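Local coordinates for glycoside hydrolase family 16 protein (Akkermansia muciniphila, PDB 6T2N) that probably cleaves internal beta-galactosidic linkages in mucin O-glycans as a family 16 endo-acting glycanase of a human gut bacterium, at residues W52-W56 and K141-R147; W231-I236 and F263-F267. All coordinates share one frame; numbering follows the deposited sequence.

Both contacts sit at one end of the protein, their centres about 12 Å apart and each about 16 Å from the centre of the chain. Residues 141-147 connect them. Phe-143 pairs through its backbone with contact 2, its O lying 2.9 Å from Phe-267 N in a probable hydrogen bond, while its ring meets Trp-56 in contact 1. Trp-231 of contact 2 in turn packs on this segment, with CE3 3.4 Å from Phe-145 N. Contact 1 packs residues 52-56, early in the modelled chain, on 141-147, and contact 2 links the two sheets. The calcium, bound by Glu-59, Gly-98 and Asp-297, none of them in either contact, is about 13 Å from the side chain of Trp-56.

Contact 1 of 2, residues W52-W56 and K141-R147; sequences WVYVW and KNFMFGR
Lys-141 lies along one face of the Trp-56 indole, and its aliphatic chain can be followed atom by atom. CB starts just outside the rim, 3.6 Å from Trp-56 CE2. CG stays over the ring system, nearer its rim than its middle. CD makes the closest approach, 3.3 Å from Trp-56 CD1, and stands over the five-membered ring only 23° off its normal, a CH-pi contact. CE continues past CG and CD1 of the indole toward its CB, so the two side chains run in opposite directions. The bend at chi2 (82°) lays the chain along the ring, and a second, at chi4, turns NZ to Asn-142 O at 3.0 Å. The ammonium is too distant from the indole for more than a weak cation-pi attraction.

Phe-143 meets the benzo half of the same indole. Its CZ is 3.6 Å from Trp-56 CZ3, and the planes stand at 78° with the Phe-143 edge toward the Trp-56 face: a T-shaped pair. Trp-70 adds another edge-to-face partner to Trp-56. Val-55 and Trp-56 both face Phe-301 of strand 292-302 in a classic beta bulge, where the chain turns a corner at Trp-56.

At the other end, Arg-147 CB sits over the six-membered ring of Trp-52, 3.8 Å from the centroid. The extended chain carries the guanidinium high over the five-membered-ring end of that face, well tilted and at most weakly attracted; Glu-230 and Glu-149 engage it in salt bridges. His-307 stacks on Trp-52.

With no hydrogen bond between these segments, the tryptophans are met here by dispersion and CH-pi contacts. The methylenes of Lys-141 and CB of Arg-147 serve as apolar surface, while their charged ends are directed to a backbone carbonyl and to carboxylates, respectively.

Contact 2 of 2, residues W231-I236 and F263-F267; sequences WDKDSI and FRTPF
Lys-233 O is gripped side-on by two nitrogens of Arg-264, with NH2 at 2.6 Å and NE at 2.7 Å. The oxygen lies in the guanidinium plane, within 1° for both bonds. NH2 approaches almost in line with the carbonyl, whereas NE arrives in the carbonyl plane on a lone pair. An extended chain from CG to NE carries the guanidinium across, and the paired bonds should restrict its rotation. Asp-234 OD1 is beyond salt-bridge distance of Arg-264 NH2, so any attraction is probably modest.

Trp-231 NE1 donates to Phe-263 O at 2.9 Å, with an N-H...O angle of 138° and the acceptor 9° out of the indole plane. Thr-265 O also faces the indole edge, 3.3 Å from Trp-231 CH2. That same carbon meets Phe-267 CD1, where the two rings are almost perpendicular but obliquely placed. Ile-236 CD1 touches Phe-263 CD1 at 4.0 Å, and both side chains also pack on Ile-248.

The turn between antiparallel strands 225-231 and 235-240 of one sheet is thus joined to the loop entering strand 267-275 of the other, consistent with the beta-sandwich (jelly-roll) fold of family 16.

Contact 1 of 2, residues W52-W56 and K141-R147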
loop_
_atom_site.group_PDB
_atom_site.type_symbol
_atom_site.label_atom_id
_atom_site.label_comp_id
_atom_site.label_asym_id
_atom_site.label_seq_id
_atom_site.Cartn_x
_atom_site.Cartn_y
_atom_site.Cartn_z
ATOM N N TRP A 52 -6.614 7.037 -21.935
ATOM C CA TRP A 52 -6.846 6.204 -20.731
ATOM C C TRP A 52 -8.301 5.747 -20.731
ATOM O O TRP A 52 -9.111 6.377 -21.420
ATOM C CB TRP A 52 -6.580 7.024 -19.475
ATOM C CG TRP A 52 -5.145 7.396 -19.311
ATOM C CD1 TRP A 52 -4.574 8.620 -19.492
ATOM C CD2 TRP A 52 -4.090 6.516 -18.908
ATOM N NE1 TRP A 52 -3.236 8.565 -19.212
ATOM C CE2 TRP A 52 -2.911 7.289 -18.849
ATOM C CE3 TRP A 52 -4.044 5.162 -18.579
ATOM C CZ2 TRP A 52 -1.680 6.749 -18.508
ATOM C CZ3 TRP A 52 -2.828 4.629 -18.220
ATOM C CH2 TRP A 52 -1.660 5.407 -18.212
ATOM N N VAL A 53 -8.642 4.714 -19.966
ATOM C CA VAL A 53 -10.067 4.337 -19.754
ATOM C C VAL A 53 -10.151 3.545 -18.450
ATOM O O VAL A 53 -9.273 2.641 -18.278
ATOM C CB VAL A 53 -10.721 3.618 -20.963
ATOM C CG1 VAL A 53 -9.830 2.629 -21.683
ATOM C CG2 VAL A 53 -12.019 2.930 -20.571
ATOM N N TYR A 54 -11.117 3.949 -17.586
ATOM C CA TYR A 54 -11.469 3.330 -16.282
ATOM C C TYR A 54 -11.585 1.829 -16.505
ATOM O O TYR A 54 -12.180 1.396 -17.492
ATOM C CB TYR A 54 -12.794 3.864 -15.710
ATOM C CG TYR A 54 -13.033 3.655 -14.225
ATOM C CD1 TYR A 54 -12.417 4.470 -13.296
ATOM C CD2 TYR A 54 -13.881 2.674 -13.730
ATOM C CE1 TYR A 54 -12.610 4.310 -11.932
ATOM C CE2 TYR A 54 -14.101 2.513 -12.364
ATOM C CZ TYR A 54 -13.467 3.339 -11.446
ATOM O OH TYR A 54 -13.617 3.246 -10.072
ATOM N N VAL A 55 -10.993 1.066 -15.601
ATOM C CA VAL A 55 -10.964 -0.424 -15.649
ATOM C C VAL A 55 -11.455 -0.980 -14.309
ATOM O O VAL A 55 -12.028 -2.078 -14.334
ATOM C CB VAL A 55 -9.552 -0.959 -15.981
ATOM C CG1 VAL A 55 -9.613 -2.430 -16.363
ATOM C CG2 VAL A 55 -8.855 -0.149 -17.075
ATOM N N TRP A 56 -11.203 -0.283 -13.193
ATOM C CA TRP A 56 -11.520 -0.783 -11.830
ATOM C C TRP A 56 -11.359 0.344 -10.816
ATOM O O TRP A 56 -10.515 1.246 -11.040
ATOM C CB TRP A 56 -10.625 -1.982 -11.502
ATOM C CG TRP A 56 -10.947 -2.768 -10.265
ATOM C CD1 TRP A 56 -11.622 -3.952 -10.196
ATOM C CD2 TRP A 56 -10.502 -2.494 -8.923
ATOM N NE1 TRP A 56 -11.663 -4.414 -8.908
ATOM C CE2 TRP A 56 -10.968 -3.548 -8.111
ATOM C CE3 TRP A 56 -9.742 -1.475 -8.342
ATOM C CZ2 TRP A 56 -10.696 -3.603 -6.752
ATOM C CZ3 TRP A 56 -9.468 -1.529 -7.000
ATOM C CH2 TRP A 56 -9.935 -2.587 -6.222
ATOM N N LYS A 141 -8.450 -8.222 -6.777
ATOM C CA LYS A 141 -7.922 -7.598 -8.019
ATOM C C LYS A 141 -6.390 -7.456 -8.010
ATOM O O LYS A 141 -5.817 -6.804 -7.084
ATOM C CB LYS A 141 -8.508 -6.200 -8.181
ATOM C CG LYS A 141 -8.153 -5.529 -9.495
ATOM C CD LYS A 141 -9.064 -5.983 -10.604
ATOM C CE LYS A 141 -8.739 -5.302 -11.906
ATOM N NZ LYS A 141 -7.754 -6.115 -12.653
ATOM N N ASN A 142 -5.757 -7.984 -9.060
ATOM C CA ASN A 142 -4.330 -7.745 -9.420
ATOM C C ASN A 142 -4.258 -6.675 -10.493
ATOM O O ASN A 142 -5.134 -6.649 -11.315
ATOM C CB ASN A 142 -3.681 -8.980 -10.003
ATOM C CG ASN A 142 -3.722 -10.123 -9.034
ATOM O OD1 ASN A 142 -3.560 -11.259 -9.452
ATOM N ND2 ASN A 142 -3.944 -9.831 -7.759
ATOM N N PHE A 143 -3.252 -5.822 -10.446
ATOM C CA PHE A 143 -3.041 -4.742 -11.438
ATOM C C PHE A 143 -1.782 -5.083 -12.213
ATOM O O PHE A 143 -0.838 -5.555 -11.545
ATOM C CB PHE A 143 -2.910 -3.397 -10.726
ATOM C CG PHE A 143 -4.053 -3.105 -9.795
ATOM C CD1 PHE A 143 -5.227 -2.551 -10.278
ATOM C CD2 PHE A 143 -3.964 -3.415 -8.449
ATOM C CE1 PHE A 143 -6.293 -2.303 -9.422
ATOM C CE2 PHE A 143 -5.034 -3.176 -7.601
ATOM C CZ PHE A 143 -6.196 -2.630 -8.093
ATOM N N MET A 144 -1.780 -4.899 -13.540
ATOM C CA MET A 144 -0.526 -5.037 -14.365
ATOM C C MET A 144 -0.465 -4.022 -15.497
ATOM O O MET A 144 -1.009 -4.250 -16.533
ATOM C CB MET A 144 -0.352 -6.423 -14.970
ATOM C CG MET A 144 1.052 -6.636 -15.427
ATOM S SD MET A 144 1.401 -8.394 -15.571
ATOM C CE MET A 144 2.581 -8.377 -16.923
ATOM N N PHE A 145 0.228 -2.945 -15.242
ATOM C CA PHE A 145 0.354 -1.770 -16.126
ATOM C C PHE A 145 -0.954 -0.974 -15.969
ATOM O O PHE A 145 -2.150 -1.468 -16.138
ATOM C CB PHE A 145 0.763 -2.134 -17.581
ATOM C CG PHE A 145 1.970 -3.042 -17.712
ATOM C CD1 PHE A 145 3.069 -2.884 -16.879
ATOM C CD2 PHE A 145 1.978 -4.078 -18.620
ATOM C CE1 PHE A 145 4.124 -3.767 -16.923
ATOM C CE2 PHE A 145 3.049 -4.949 -18.682
ATOM C CZ PHE A 145 4.125 -4.782 -17.841
ATOM N N GLY A 146 -0.738 0.291 -15.675
ATOM C CA GLY A 146 -1.744 1.306 -15.976
ATOM C C GLY A 146 -1.491 2.441 -15.050
ATOM O O GLY A 146 -0.397 2.501 -14.496
ATOM N N ARG A 147 -2.495 3.270 -14.868
ATOM C CA ARG A 147 -2.415 4.439 -13.984
ATOM C C ARG A 147 -3.389 4.176 -12.855
ATOM O O ARG A 147 -4.584 3.902 -13.152
ATOM C CB ARG A 147 -2.797 5.709 -14.743
ATOM C CG ARG A 147 -2.941 6.933 -13.852
ATOM C CD ARG A 147 -3.776 7.963 -14.554
ATOM N NE ARG A 147 -3.723 9.231 -13.854
ATOM C CZ ARG A 147 -2.721 10.093 -13.936
ATOM N NH1 ARG A 147 -1.654 9.818 -14.665
ATOM N NH2 ARG A 147 -2.768 11.222 -13.267
#

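Contact 2 of 2, residues W231-I236 and F263-F267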
loop_
_atom_site.group_PDB
_atom_site.type_symbol
_atom_site.label_atom_id
_atom_site.label_comp_id
_atom_site.label_asym_id
_atom_site.label_seq_id
_atom_site.Cartn_x
_atom_site.Cartn_y
_atom_site.Cartn_z
ATOM N N TRP A 231 2.602 3.229 -14.904
ATOM C CA TRP A 231 3.372 1.951 -14.964
ATOM C C TRP A 231 3.216 1.310 -16.350
ATOM O O TRP A 231 2.116 0.844 -16.664
ATOM C CB TRP A 231 2.874 1.040 -13.824
ATOM C CG TRP A 231 3.402 -0.362 -13.748
ATOM C CD1 TRP A 231 4.593 -0.810 -14.221
ATOM C CD2 TRP A 231 2.794 -1.494 -13.104
ATOM N NE1 TRP A 231 4.759 -2.135 -13.936
ATOM C CE2 TRP A 231 3.663 -2.586 -13.259
ATOM C CE3 TRP A 231 1.595 -1.717 -12.427
ATOM C CZ2 TRP A 231 3.380 -3.856 -12.758
ATOM C CZ3 TRP A 231 1.310 -2.974 -11.924
ATOM C CH2 TRP A 231 2.201 -4.032 -12.080
ATOM N N ASP A 232 4.258 1.404 -17.178
ATOM C CA ASP A 232 4.555 0.553 -18.360
ATOM C C ASP A 232 5.465 -0.622 -18.007
ATOM O O ASP A 232 5.979 -0.696 -16.887
ATOM C CB ASP A 232 5.538 1.260 -19.258
ATOM C CG ASP A 232 5.051 2.570 -19.964
ATOM O OD1 ASP A 232 4.130 2.495 -20.844
ATOM O OD2 ASP A 232 5.754 3.592 -19.750
ATOM N N LYS A 233 5.807 -1.406 -19.014
ATOM C CA LYS A 233 6.952 -2.345 -18.988
ATOM C C LYS A 233 8.361 -1.661 -19.183
ATOM O O LYS A 233 9.342 -2.491 -19.082
ATOM C CB LYS A 233 6.950 -3.185 -20.244
ATOM C CG LYS A 233 7.455 -2.368 -21.430
ATOM C CD LYS A 233 7.271 -3.024 -22.794
ATOM C CE LYS A 233 7.185 -1.996 -23.886
ATOM N NZ LYS A 233 7.828 -2.544 -25.078
ATOM N N ASP A 234 8.347 -0.308 -19.289
ATOM C CA ASP A 234 9.619 0.446 -19.386
ATOM C C ASP A 234 9.897 1.308 -18.141
ATOM O O ASP A 234 11.126 1.463 -17.837
ATOM C CB ASP A 234 9.636 1.304 -20.639
ATOM C CG ASP A 234 10.055 0.541 -21.887
ATOM O OD1 ASP A 234 11.148 -0.096 -21.891
ATOM O OD2 ASP A 234 9.288 0.574 -22.848
ATOM N N SER A 235 8.869 1.852 -17.452
ATOM C CA SER A 235 9.057 2.609 -16.176
ATOM C C SER A 235 7.865 2.519 -15.202
ATOM O O SER A 235 6.742 2.179 -15.623
ATOM C CB SER A 235 9.364 4.052 -16.460
ATOM O OG SER A 235 8.243 4.661 -17.075
ATOM N N ILE A 236 8.127 2.885 -13.937
ATOM C CA ILE A 236 7.114 3.303 -12.939
ATOM C C ILE A 236 7.412 4.710 -12.399
ATOM O O ILE A 236 8.523 4.944 -11.895
ATOM C CB ILE A 236 7.031 2.305 -11.797
ATOM C CG1 ILE A 236 6.890 0.884 -12.314
ATOM C CG2 ILE A 236 5.855 2.678 -10.896
ATOM C CD1 ILE A 236 7.031 -0.130 -11.234
ATOM N N PHE A 263 8.857 -6.334 -11.637
ATOM C CA PHE A 263 7.937 -5.198 -11.909
ATOM C C PHE A 263 7.146 -5.382 -13.211
ATOM O O PHE A 263 6.427 -4.449 -13.615
ATOM C CB PHE A 263 8.730 -3.891 -11.878
ATOM C CG PHE A 263 9.173 -3.545 -10.482
ATOM C CD1 PHE A 263 8.230 -3.480 -9.452
ATOM C CD2 PHE A 263 10.500 -3.268 -10.199
ATOM C CE1 PHE A 263 8.600 -3.157 -8.168
ATOM C CE2 PHE A 263 10.876 -2.956 -8.906
ATOM C CZ PHE A 263 9.920 -2.909 -7.898
ATOM N N ARG A 264 7.265 -6.542 -13.861
ATOM C CA ARG A 264 6.414 -6.908 -15.033
ATOM C C ARG A 264 5.588 -8.137 -14.626
ATOM O O ARG A 264 5.360 -9.021 -15.431
ATOM C CB ARG A 264 7.268 -7.158 -16.290
ATOM C CG ARG A 264 8.274 -6.056 -16.627
ATOM C CD ARG A 264 9.078 -6.308 -17.919
ATOM N NE ARG A 264 9.741 -5.101 -18.483
ATOM C CZ ARG A 264 11.029 -5.008 -18.862
ATOM N NH1 ARG A 264 11.829 -6.067 -18.789
ATOM N NH2 ARG A 264 11.523 -3.839 -19.289
ATOM N N THR A 265 5.194 -8.204 -13.374
ATOM C CA THR A 265 4.241 -9.213 -12.876
ATOM C C THR A 265 3.112 -8.413 -12.268
ATOM O O THR A 265 3.265 -7.208 -12.079
ATOM C CB THR A 265 4.932 -10.210 -11.936
ATOM O OG1 THR A 265 5.379 -9.628 -10.701
ATOM C CG2 THR A 265 6.109 -10.834 -12.656
ATOM N N PRO A 266 1.944 -9.039 -12.003
ATOM C CA PRO A 266 0.853 -8.336 -11.327
ATOM C C PRO A 266 1.157 -8.070 -9.844
ATOM O O PRO A 266 1.890 -8.828 -9.144
ATOM C CB PRO A 266 -0.342 -9.258 -11.550
ATOM C CG PRO A 266 0.265 -10.628 -11.688
ATOM C CD PRO A 266 1.596 -10.420 -12.374
ATOM N N PHE A 267 0.595 -6.957 -9.398
ATOM C CA PHE A 267 0.777 -6.395 -8.031
ATOM C C PHE A 267 -0.588 -6.221 -7.344
ATOM O O PHE A 267 -1.531 -5.732 -8.015
ATOM C CB PHE A 267 1.557 -5.086 -8.179
ATOM C CG PHE A 267 3.043 -5.218 -8.030
ATOM C CD1 PHE A 267 3.800 -5.726 -9.049
ATOM C CD2 PHE A 267 3.671 -4.843 -6.867
ATOM C CE1 PHE A 267 5.175 -5.847 -8.916
ATOM C CE2 PHE A 267 5.039 -4.955 -6.724
ATOM C CZ PHE A 267 5.794 -5.464 -7.755
#